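Local coordinates for choline binding protein PCPA (Streptococcus pneumoniae, PDB 4CP6), which is a pneumococcal vaccine antigen of the choline-binding protein family, probably displayed on the cell surface, that carries a leucine-rich repeat region, at residues Gln20-Lys25 with Glu48-Gln53; Ile98-Ser103 with Lys110-Ser115; Phe391-Glu396 with Asp400-Asn405; Lys365-Lys370 with Asp381-Pro386. All coordinates share one frame; numbering follows the deposited sequence. Where two conformers were deposited one is given.

In the fold
The four contacts sample both ends of an elongated, curved repeat protein. Interaction 1 lies at the surface near the N-terminal end, where exposed polar residues meet through water. Interaction 2, its centre about 15 Å away, is buried and apolar: a phenylalanine from a loop packs on two isoleucines of a parallel strand. Interaction 4 repeats that chemistry near the C-terminal end, with an isoleucine from a strand meeting a loop phenylalanine and isoleucine. Interaction 3 adjoins it, their centres about 10 Å apart, since strands 366-369 and 390-393 are neighbours in one sheet. There a helix supplies the apolar cover, while a water-bridged acidic pair lies at the solvent-exposed side.

Interaction 1 of 4, residues Gln20-Lys25 with Glu48-Gln53; sequences QQNNIK and EFEAGQ
With chi1 at -170°, Asn-22 extends its amide in the direction of the Glu-50 carboxylate, whose own chain is stretched beyond CB; even so, Asn-22 ND2 and Glu-50 OE2 stop 4.4 Å apart, too far for a direct bond. What joins the two segments is water. One molecule donates to the carbonyl oxygen of Asn-23, at 2.8 Å from Asn-23 O, and accepts from the backbone N of Glu-48. A second donates to Asn-23 O as well and gives its other hydrogen to Glu-48 O, 2.7 Å away. A single carbonyl thus receives two water protons, and both polar groups of the Glu-48 backbone are engaged.

Each segment also has hydrogen bonds of its own. In the segment 48-53, Glu-50 N makes an almost straight (177°) hydrogen bond of 2.9 Å to Gln-53 OE1, meeting a lone pair in the carbonyl plane, while Gln-53 N returns a bond to Glu-50 O. In the segment 20-25, Lys-25 NZ forms a hydrogen bond of 3.1 Å to Gln-20 OE1, reaching it from above the amide plane, 50° out of it. Gln-21 and Ile-24 exchange backbone bonds in both directions, and Asn-22 and Asn-23 between them both adopt left-handed backbone angles. This is the signature of a tight two-residue beta hairpin, with a turn close to type I', here hydrated against an exposed loop.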
# COMPACT_ATOMS: atom_id res chain seq x y z
N GLN A 20 -20.21 32.93 7.73
CA GLN A 20 -20.10 32.24 9.01
C GLN A 20 -21.45 32.23 9.68
O GLN A 20 -22.03 33.30 9.89
CB GLN A 20 -19.04 32.88 9.92
CG GLN A 20 -18.86 32.12 11.23
CD GLN A 20 -17.82 32.75 12.12
OE1 GLN A 20 -16.69 32.99 11.70
NE2 GLN A 20 -18.16 32.97 13.38
N GLN A 21 -21.97 31.03 9.97
CA GLN A 21 -23.27 30.85 10.63
C GLN A 21 -23.14 29.77 11.68
O GLN A 21 -22.61 28.69 11.38
CB GLN A 21 -24.36 30.47 9.61
CG GLN A 21 -24.60 31.54 8.55
CD GLN A 21 -25.79 31.22 7.67
OE1 GLN A 21 -26.42 30.16 7.78
NE2 GLN A 21 -26.15 32.16 6.80
N ASN A 22 -23.61 30.07 12.92
CA ASN A 22 -23.55 29.15 14.06
C ASN A 22 -22.13 28.58 14.26
O ASN A 22 -21.95 27.38 14.48
CB ASN A 22 -24.63 28.07 13.95
CG ASN A 22 -24.82 27.20 15.18
OD1 ASN A 22 -24.99 25.99 15.07
ND2 ASN A 22 -24.77 27.80 16.37
N ASN A 23 -21.12 29.45 14.13
CA ASN A 23 -19.70 29.14 14.31
C ASN A 23 -19.18 28.04 13.36
O ASN A 23 -18.29 27.25 13.71
CB ASN A 23 -19.36 28.85 15.77
CG ASN A 23 -19.33 30.12 16.59
OD1 ASN A 23 -18.33 30.85 16.62
ND2 ASN A 23 -20.44 30.46 17.20
N ILE A 24 -19.74 28.02 12.14
CA ILE A 24 -19.26 27.17 11.05
C ILE A 24 -19.01 28.14 9.89
O ILE A 24 -19.92 28.90 9.51
CB ILE A 24 -20.24 26.03 10.66
CG1 ILE A 24 -20.46 25.05 11.84
CG2 ILE A 24 -19.72 25.26 9.41
CD1 ILE A 24 -21.48 23.89 11.62
N LYS A 25 -17.82 28.08 9.30
CA LYS A 25 -17.49 28.89 8.14
C LYS A 25 -17.77 28.10 6.87
O LYS A 25 -17.50 26.89 6.83
CB LYS A 25 -16.01 29.30 8.15
CG LYS A 25 -15.69 30.30 9.26
CD LYS A 25 -14.20 30.59 9.33
CE LYS A 25 -13.85 31.67 10.34
NZ LYS A 25 -14.18 31.24 11.73
N GLU A 48 -14.70 23.96 14.74
CA GLU A 48 -14.55 23.77 16.17
C GLU A 48 -15.92 23.41 16.75
O GLU A 48 -16.88 24.16 16.56
CB GLU A 48 -14.06 25.07 16.78
CG GLU A 48 -13.82 24.96 18.27
CD GLU A 48 -13.08 26.17 18.79
OE1 GLU A 48 -11.86 26.27 18.54
OE2 GLU A 48 -13.73 27.04 19.41
N PHE A 49 -16.00 22.31 17.48
CA PHE A 49 -17.22 21.82 18.09
C PHE A 49 -17.36 22.33 19.51
O PHE A 49 -16.36 22.61 20.17
CB PHE A 49 -17.27 20.28 18.05
CG PHE A 49 -17.38 19.73 16.65
CD1 PHE A 49 -18.61 19.65 16.01
CD2 PHE A 49 -16.24 19.36 15.94
CE1 PHE A 49 -18.71 19.17 14.70
CE2 PHE A 49 -16.34 18.88 14.63
CZ PHE A 49 -17.58 18.78 14.02
N GLU A 50 -18.60 22.41 19.99
CA GLU A 50 -18.93 22.81 21.35
C GLU A 50 -18.67 21.63 22.28
O GLU A 50 -18.73 20.48 21.85
CB GLU A 50 -20.42 23.17 21.41
CG GLU A 50 -20.80 24.31 20.47
CD GLU A 50 -22.26 24.44 20.10
OE1 GLU A 50 -23.10 23.72 20.68
OE2 GLU A 50 -22.57 25.29 19.23
N ALA A 51 -18.44 21.90 23.58
CA ALA A 51 -18.23 20.83 24.56
C ALA A 51 -19.35 19.82 24.51
O ALA A 51 -19.08 18.62 24.54
CB ALA A 51 -18.12 21.43 25.96
N GLY A 52 -20.60 20.30 24.43
CA GLY A 52 -21.77 19.43 24.43
C GLY A 52 -21.88 18.53 23.22
O GLY A 52 -22.62 17.54 23.27
N GLN A 53 -21.16 18.86 22.13
CA GLN A 53 -21.13 18.07 20.89
C GLN A 53 -20.11 16.95 20.96
O GLN A 53 -20.17 16.03 20.14
CB GLN A 53 -20.84 18.99 19.69
CG GLN A 53 -21.99 19.93 19.32
CD GLN A 53 -21.68 20.89 18.18
OE1 GLN A 53 -20.72 21.71 18.20
NE2 GLN A 53 -22.55 20.90 17.19
O HOH W 1 -15.61 26.59 13.87
O HOH W 2 -19.03 24.72 15.02

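Interaction 2 of 4, residues Ile98-Ser103 with Lys110-Ser115; sequences ITIPSS and KGFHGS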
# COMPACT_ATOMS: atom_id res chain seq x y z
N ILE A 98 -20.68 11.17 12.11
CA ILE A 98 -21.01 12.30 11.27
C ILE A 98 -21.91 11.80 10.17
O ILE A 98 -21.58 10.78 9.54
CB ILE A 98 -19.77 13.06 10.72
CG1 ILE A 98 -18.94 13.69 11.88
CG2 ILE A 98 -20.21 14.13 9.69
CD1 ILE A 98 -17.59 14.28 11.47
N THR A 99 -23.03 12.50 9.94
CA THR A 99 -23.96 12.20 8.87
C THR A 99 -23.73 13.19 7.74
O THR A 99 -23.65 14.41 7.97
CB THR A 99 -25.40 12.22 9.39
OG1 THR A 99 -25.55 11.13 10.30
CG2 THR A 99 -26.44 12.10 8.27
N ILE A 100 -23.58 12.66 6.50
CA ILE A 100 -23.31 13.46 5.32
C ILE A 100 -24.59 13.58 4.52
O ILE A 100 -25.15 12.56 4.10
CB ILE A 100 -22.19 12.78 4.51
CG1 ILE A 100 -20.91 12.66 5.38
CG2 ILE A 100 -21.94 13.52 3.19
CD1 ILE A 100 -19.62 12.15 4.66
N PRO A 101 -25.06 14.82 4.26
CA PRO A 101 -26.31 14.99 3.51
C PRO A 101 -26.11 14.65 2.04
O PRO A 101 -24.97 14.66 1.57
CB PRO A 101 -26.65 16.48 3.72
CG PRO A 101 -25.29 17.14 3.91
CD PRO A 101 -24.50 16.12 4.69
N SER A 102 -27.22 14.40 1.31
CA SER A 102 -27.13 14.03 -0.10
C SER A 102 -26.46 15.08 -0.98
O SER A 102 -25.83 14.71 -1.96
CB SER A 102 -28.50 13.65 -0.65
OG SER A 102 -29.41 14.74 -0.57
N SER A 103 -26.54 16.38 -0.62
CA SER A 103 -25.96 17.45 -1.40
C SER A 103 -24.42 17.39 -1.54
O SER A 103 -23.88 18.03 -2.44
CB SER A 103 -26.37 18.81 -0.83
OG SER A 103 -25.91 19.02 0.49
N LYS A 110 -7.99 15.65 2.81
CA LYS A 110 -7.93 15.81 4.26
C LYS A 110 -9.21 16.39 4.85
O LYS A 110 -9.18 16.95 5.96
CB LYS A 110 -6.68 16.64 4.65
CG LYS A 110 -5.41 15.84 4.39
CD LYS A 110 -4.17 16.47 4.93
CE LYS A 110 -3.07 15.44 4.83
NZ LYS A 110 -1.82 15.93 5.51
N GLY A 111 -10.36 16.20 4.19
CA GLY A 111 -11.61 16.73 4.75
C GLY A 111 -11.94 16.17 6.12
O GLY A 111 -12.56 16.87 6.93
N PHE A 112 -11.53 14.92 6.42
CA PHE A 112 -11.79 14.24 7.68
C PHE A 112 -10.50 13.66 8.24
O PHE A 112 -10.52 12.63 8.93
CB PHE A 112 -12.84 13.13 7.50
CG PHE A 112 -14.23 13.61 7.12
CD1 PHE A 112 -14.55 13.88 5.80
CD2 PHE A 112 -15.22 13.73 8.09
CE1 PHE A 112 -15.85 14.26 5.45
CE2 PHE A 112 -16.50 14.15 7.74
CZ PHE A 112 -16.81 14.42 6.43
N HIS A 113 -9.35 14.33 8.00
CA HIS A 113 -8.09 13.81 8.50
C HIS A 113 -8.19 13.53 10.02
O HIS A 113 -8.61 14.44 10.76
CB HIS A 113 -6.92 14.79 8.23
CG HIS A 113 -5.74 14.47 9.09
ND1 HIS A 113 -4.80 13.55 8.70
CD2 HIS A 113 -5.47 14.86 10.37
CE1 HIS A 113 -3.97 13.42 9.73
NE2 HIS A 113 -4.33 14.20 10.74
N GLY A 114 -7.72 12.38 10.47
CA GLY A 114 -7.68 12.03 11.88
C GLY A 114 -9.03 11.97 12.57
O GLY A 114 -9.08 11.88 13.81
N SER A 115 -10.13 12.01 11.80
CA SER A 115 -11.47 12.02 12.38
C SER A 115 -11.67 11.03 13.51
O SER A 115 -11.34 9.86 13.37
CB SER A 115 -12.51 11.79 11.30
OG SER A 115 -13.83 11.80 11.83
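Ile-98 and Ile-100 sit on an extended strand that faces, without touching at the backbone, the loop bearing Phe-112; even the nearest pair of CA atoms, Ile-98 and Ser-115, is 9.6 Å apart. The loop is shaped by a type II beta turn from Phe-112 to Ser-115, closed by a bond of 3.0 Å from Ser-115 N to Phe-112 O. Gly-114 takes the third position with phi at 62°, a value that suits glycine. Such a separation is bridged by side chains alone.

The Phe-112 ring is the common partner of both isoleucines. Its chi1 of -66° sets CG anti to the carbonyl carbon and sends the ring across to the strand. Ile-98 comes at the ring's edge, near its plane, with CD1 3.9 Å from Phe-112 CE2, and the gamma methyl CG2 of Ile-98 approaches the same CE2 at 4.2 Å. Ile-100 arrives from the opposite direction: Ile-100 CD1 stands 4.0 Å from Phe-112 CZ. Ile-98 thus takes the CE2 side of the ring and Ile-100 the CZ end, consistent with the interior of a BspA-type leucine-rich repeat.

Around this contact, Phe-112 stacks on Phe-136 and touches Ile-107 of strand 106-107 and Val-76 of strand 69-76. Strand 97-100 runs in a parallel sheet between strands 57-59 and 119-122, and both isoleucines also pack on Ile-120 of the latter.

Interaction 3 of 4, residues Phe391-Glu396 with Asp400-Asn405; sequences FYVTSE and DVLKSN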
# COMPACT_ATOMS: atom_id res chain seq x y z
N PHE A 391 32.87 -17.86 0.39
CA PHE A 391 32.51 -17.76 -1.02
C PHE A 391 33.03 -18.95 -1.78
O PHE A 391 34.18 -19.39 -1.54
CB PHE A 391 33.09 -16.51 -1.67
CG PHE A 391 32.37 -15.22 -1.34
CD1 PHE A 391 32.72 -14.47 -0.22
CD2 PHE A 391 31.39 -14.72 -2.19
CE1 PHE A 391 32.09 -13.26 0.05
CE2 PHE A 391 30.74 -13.51 -1.91
CZ PHE A 391 31.09 -12.79 -0.79
N TYR A 392 32.27 -19.40 -2.78
CA TYR A 392 32.64 -20.49 -3.68
C TYR A 392 32.58 -19.87 -5.07
O TYR A 392 31.51 -19.37 -5.49
CB TYR A 392 31.71 -21.72 -3.52
CG TYR A 392 31.71 -22.33 -2.13
CD1 TYR A 392 30.95 -21.78 -1.11
CD2 TYR A 392 32.50 -23.45 -1.83
CE1 TYR A 392 30.97 -22.32 0.18
CE2 TYR A 392 32.51 -24.01 -0.55
CZ TYR A 392 31.75 -23.44 0.46
OH TYR A 392 31.73 -23.97 1.74
N VAL A 393 33.71 -19.83 -5.78
CA VAL A 393 33.80 -19.16 -7.08
C VAL A 393 34.41 -20.10 -8.14
O VAL A 393 34.96 -21.15 -7.77
CB VAL A 393 34.56 -17.82 -7.02
CG1 VAL A 393 33.91 -16.86 -6.01
CG2 VAL A 393 36.04 -18.02 -6.66
N THR A 394 34.34 -19.72 -9.42
CA THR A 394 34.79 -20.60 -10.50
C THR A 394 36.21 -20.36 -10.94
O THR A 394 36.75 -21.20 -11.64
CB THR A 394 33.83 -20.48 -11.72
OG1 THR A 394 33.92 -19.15 -12.22
CG2 THR A 394 32.40 -20.86 -11.38
N SER A 395 36.81 -19.20 -10.60
CA SER A 395 38.17 -18.92 -11.06
C SER A 395 38.98 -18.10 -10.09
O SER A 395 38.41 -17.38 -9.26
CB SER A 395 38.13 -18.17 -12.39
OG SER A 395 37.67 -16.83 -12.22
N GLU A 396 40.30 -18.12 -10.25
CA GLU A 396 41.20 -17.29 -9.47
C GLU A 396 40.93 -15.81 -9.77
O GLU A 396 41.03 -15.00 -8.85
CB GLU A 396 42.68 -17.65 -9.76
CG GLU A 396 43.12 -18.95 -9.09
CD GLU A 396 43.10 -19.01 -7.57
OE1 GLU A 396 43.28 -17.96 -6.91
OE2 GLU A 396 42.97 -20.13 -7.03
N ASP A 400 40.15 -12.86 -7.17
CA ASP A 400 40.90 -11.60 -7.12
C ASP A 400 39.95 -10.41 -7.09
O ASP A 400 40.19 -9.43 -6.36
CB ASP A 400 41.84 -11.45 -8.34
CG ASP A 400 42.97 -12.46 -8.40
OD1 ASP A 400 43.29 -13.06 -7.35
OD2 ASP A 400 43.53 -12.64 -9.50
N VAL A 401 38.89 -10.47 -7.89
CA VAL A 401 37.90 -9.38 -7.90
C VAL A 401 37.24 -9.27 -6.51
O VAL A 401 37.13 -8.16 -5.94
CB VAL A 401 36.86 -9.62 -9.02
CG1 VAL A 401 35.66 -8.68 -8.84
CG2 VAL A 401 37.50 -9.44 -10.40
N LEU A 402 36.83 -10.39 -5.93
CA LEU A 402 36.25 -10.34 -4.58
C LEU A 402 37.22 -9.81 -3.54
O LEU A 402 36.87 -8.91 -2.78
CB LEU A 402 35.76 -11.71 -4.12
CG LEU A 402 34.47 -12.20 -4.72
CD1 LEU A 402 34.20 -13.62 -4.27
CD2 LEU A 402 33.26 -11.29 -4.30
N LYS A 403 38.47 -10.32 -3.51
CA LYS A 403 39.45 -9.85 -2.54
C LYS A 403 39.69 -8.35 -2.64
O LYS A 403 39.97 -7.70 -1.62
CB LYS A 403 40.80 -10.54 -2.74
CG LYS A 403 40.82 -11.99 -2.29
CD LYS A 403 42.12 -12.69 -2.70
CE LYS A 403 43.22 -12.57 -1.67
NZ LYS A 403 44.33 -13.52 -1.94
N SER A 404 39.64 -7.81 -3.86
CA SER A 404 39.92 -6.41 -4.07
C SER A 404 38.75 -5.50 -3.64
O SER A 404 38.97 -4.33 -3.34
CB SER A 404 40.23 -6.18 -5.54
OG SER A 404 40.57 -4.82 -5.76
N ASN A 405 37.52 -6.03 -3.61
CA ASN A 405 36.32 -5.22 -3.34
C ASN A 405 35.63 -5.50 -2.03
O ASN A 405 34.92 -4.61 -1.54
CB ASN A 405 35.34 -5.37 -4.50
CG ASN A 405 35.93 -4.81 -5.77
OD1 ASN A 405 36.45 -5.54 -6.65
ND2 ASN A 405 35.98 -3.51 -5.84
O HOH W 3 43.22 -15.47 -5.96
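Phe-391 and Val-393 on strand 390-393 face Leu-402 on the helix that follows, the chain having turned back on itself so that the CA atoms of Phe-391 and Leu-402 lie 9.0 Å apart. The pair belongs to a beta-alpha-beta crossover, in which helix 396-405 links strand 390-393 to its parallel neighbour, strand 412-414. Ser-395 occupies the N-cap of that helix and bonds to Ile-398 N.

Leu-402 carries the apolar part. Its chi2 of 174° stretches CD1 out to the far end of the side chain, where it settles over one face of the Phe-391 ring. This is a CH-pi contact: CD1 of Leu-402 lies 4.1 Å from the centroid of the Phe-391 ring and 28° off its normal, displaced toward the CD2 side. The same methyl meets CG1 of Val-393 at 3.7 Å, so one branch is shared between two strand residues. Leu-402 also touches Ile-369 and Ile-412, on strands to each side of strand 390-393.

At the exposed edge the chemistry is polar. The first-turn carbonyl Glu-396 O accepts from Asp-400 N at 2.9 Å, a helical bond with an angle of 152°. Glu-396 OE1 and Asp-400 OD1, probably both charged, stay 4.9 Å apart. Between them one water donates both its hydrogens, at 2.7 Å to Glu-396 OE1 and 2.8 Å to Asp-400 OD1.

Interaction 4 of 4, residues Lys365-Lys370 with Asp381-Pro386; sequences KEIHIK and DTFAIP
Ile-367 fixes the close-packed part of this contact with a single methyl, CD1, which enters between two residues of the loop. Against Ile-385 the approach is tip to tip, the two CD1 atoms of Ile-367 and Ile-385 standing 3.9 Å apart. Ile-385 gets there by placing CG1 between its backbone N and carbonyl carbon (chi1 64°), a less common choice that turns the long branch inward. Phe-383 runs alongside Ile-367, pointing the other way, and its CE1 comes within 4.0 Å of Ile-367 CD1. CG2 of the preceding Thr-382 lies over one face of the ring, off its centre.

Packing slackens further along the strand, where the side chain of Ile-369 keeps 4.9 Å from the loop. On the other face of the strand the surroundings are more open and polar: Glu-366 and His-368 are partly exposed, and His-368 NE2 makes a weak bond of 2.9 Å to Glu-366 OE1.

The apolar side is consistent with the interior of a BspA-type leucine-rich repeat. Strand 366-369 lies in a parallel sheet between strands 342-345 and 390-393. Leu-357 of strand 357-358 touches Ile-367, Phe-383 and Ile-385 alike, and Phe-391 of strand 390-393 meets the Phe-383 ring edge-to-face.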
# COMPACT_ATOMS: atom_id res chain seq x y z
N LYS A 365 26.14 -18.85 5.81
CA LYS A 365 27.35 -19.65 5.80
C LYS A 365 28.09 -19.55 4.50
O LYS A 365 29.33 -19.58 4.47
CB LYS A 365 26.91 -21.11 6.06
CG LYS A 365 27.89 -22.22 5.77
CD LYS A 365 27.29 -23.56 6.22
CE LYS A 365 26.74 -24.38 5.08
NZ LYS A 365 26.67 -25.82 5.42
N GLU A 366 27.35 -19.46 3.38
CA GLU A 366 28.00 -19.58 2.09
C GLU A 366 27.30 -18.83 0.97
O GLU A 366 26.07 -18.73 0.98
CB GLU A 366 28.09 -21.08 1.70
CG GLU A 366 26.75 -21.80 1.72
CD GLU A 366 26.76 -23.30 1.48
OE1 GLU A 366 27.83 -23.86 1.18
OE2 GLU A 366 25.66 -23.91 1.54
N ILE A 367 28.09 -18.32 0.02
CA ILE A 367 27.63 -17.68 -1.21
C ILE A 367 28.32 -18.39 -2.36
O ILE A 367 29.57 -18.45 -2.41
CB ILE A 367 27.92 -16.15 -1.23
CG1 ILE A 367 27.20 -15.42 -0.09
CG2 ILE A 367 27.54 -15.55 -2.58
CD1 ILE A 367 27.65 -13.96 0.10
N HIS A 368 27.53 -18.94 -3.29
CA HIS A 368 28.05 -19.64 -4.46
C HIS A 368 27.85 -18.75 -5.68
O HIS A 368 26.69 -18.45 -6.03
CB HIS A 368 27.35 -20.99 -4.64
CG HIS A 368 27.52 -21.92 -3.49
ND1 HIS A 368 28.44 -22.96 -3.56
CD2 HIS A 368 26.87 -21.98 -2.31
CE1 HIS A 368 28.36 -23.58 -2.39
NE2 HIS A 368 27.42 -23.04 -1.61
N ILE A 369 28.93 -18.33 -6.33
CA ILE A 369 28.89 -17.49 -7.52
C ILE A 369 29.13 -18.41 -8.70
O ILE A 369 30.24 -18.94 -8.83
CB ILE A 369 29.91 -16.35 -7.44
CG1 ILE A 369 29.68 -15.53 -6.13
CG2 ILE A 369 29.86 -15.49 -8.72
CD1 ILE A 369 30.49 -14.22 -6.01
N LYS A 370 28.12 -18.61 -9.55
CA LYS A 370 28.26 -19.58 -10.65
C LYS A 370 28.85 -19.02 -11.93
O LYS A 370 29.26 -19.81 -12.79
CB LYS A 370 26.90 -20.22 -10.93
CG LYS A 370 26.37 -21.04 -9.77
CD LYS A 370 25.06 -21.73 -10.09
CE LYS A 370 25.18 -23.03 -10.84
NZ LYS A 370 23.86 -23.45 -11.38
N ASP A 381 30.72 -1.68 -2.25
CA ASP A 381 29.53 -1.73 -1.41
C ASP A 381 28.51 -2.75 -1.89
O ASP A 381 27.36 -2.70 -1.47
CB ASP A 381 28.91 -0.33 -1.23
CG ASP A 381 28.54 0.33 -2.52
OD1 ASP A 381 28.67 -0.31 -3.58
OD2 ASP A 381 28.07 1.49 -2.48
N THR A 382 28.91 -3.70 -2.76
CA THR A 382 27.99 -4.77 -3.16
C THR A 382 27.59 -5.58 -1.92
O THR A 382 26.40 -5.86 -1.70
CB THR A 382 28.68 -5.66 -4.19
OG1 THR A 382 28.83 -4.93 -5.41
CG2 THR A 382 27.91 -6.95 -4.47
N PHE A 383 28.59 -5.99 -1.13
CA PHE A 383 28.39 -6.80 0.06
C PHE A 383 28.70 -6.04 1.32
O PHE A 383 29.73 -5.34 1.41
CB PHE A 383 29.34 -8.02 0.00
CG PHE A 383 29.01 -8.97 -1.12
CD1 PHE A 383 27.91 -9.81 -1.06
CD2 PHE A 383 29.85 -9.07 -2.24
CE1 PHE A 383 27.60 -10.67 -2.11
CE2 PHE A 383 29.57 -9.98 -3.26
CZ PHE A 383 28.45 -10.77 -3.19
N ALA A 384 27.87 -6.21 2.33
CA ALA A 384 28.12 -5.75 3.69
C ALA A 384 27.68 -6.94 4.53
O ALA A 384 26.51 -7.05 4.95
CB ALA A 384 27.33 -4.50 4.03
N ILE A 385 28.60 -7.91 4.65
CA ILE A 385 28.28 -9.20 5.23
C ILE A 385 29.28 -9.62 6.30
O ILE A 385 30.40 -9.10 6.35
CB ILE A 385 28.24 -10.27 4.09
CG1 ILE A 385 29.62 -10.46 3.41
CG2 ILE A 385 27.15 -9.94 3.05
CD1 ILE A 385 29.68 -11.66 2.43
N PRO A 386 28.93 -10.63 7.14
CA PRO A 386 29.90 -11.11 8.13
C PRO A 386 31.14 -11.70 7.45
O PRO A 386 31.07 -12.33 6.38
CB PRO A 386 29.11 -12.18 8.89
CG PRO A 386 27.65 -11.76 8.71
CD PRO A 386 27.63 -11.32 7.27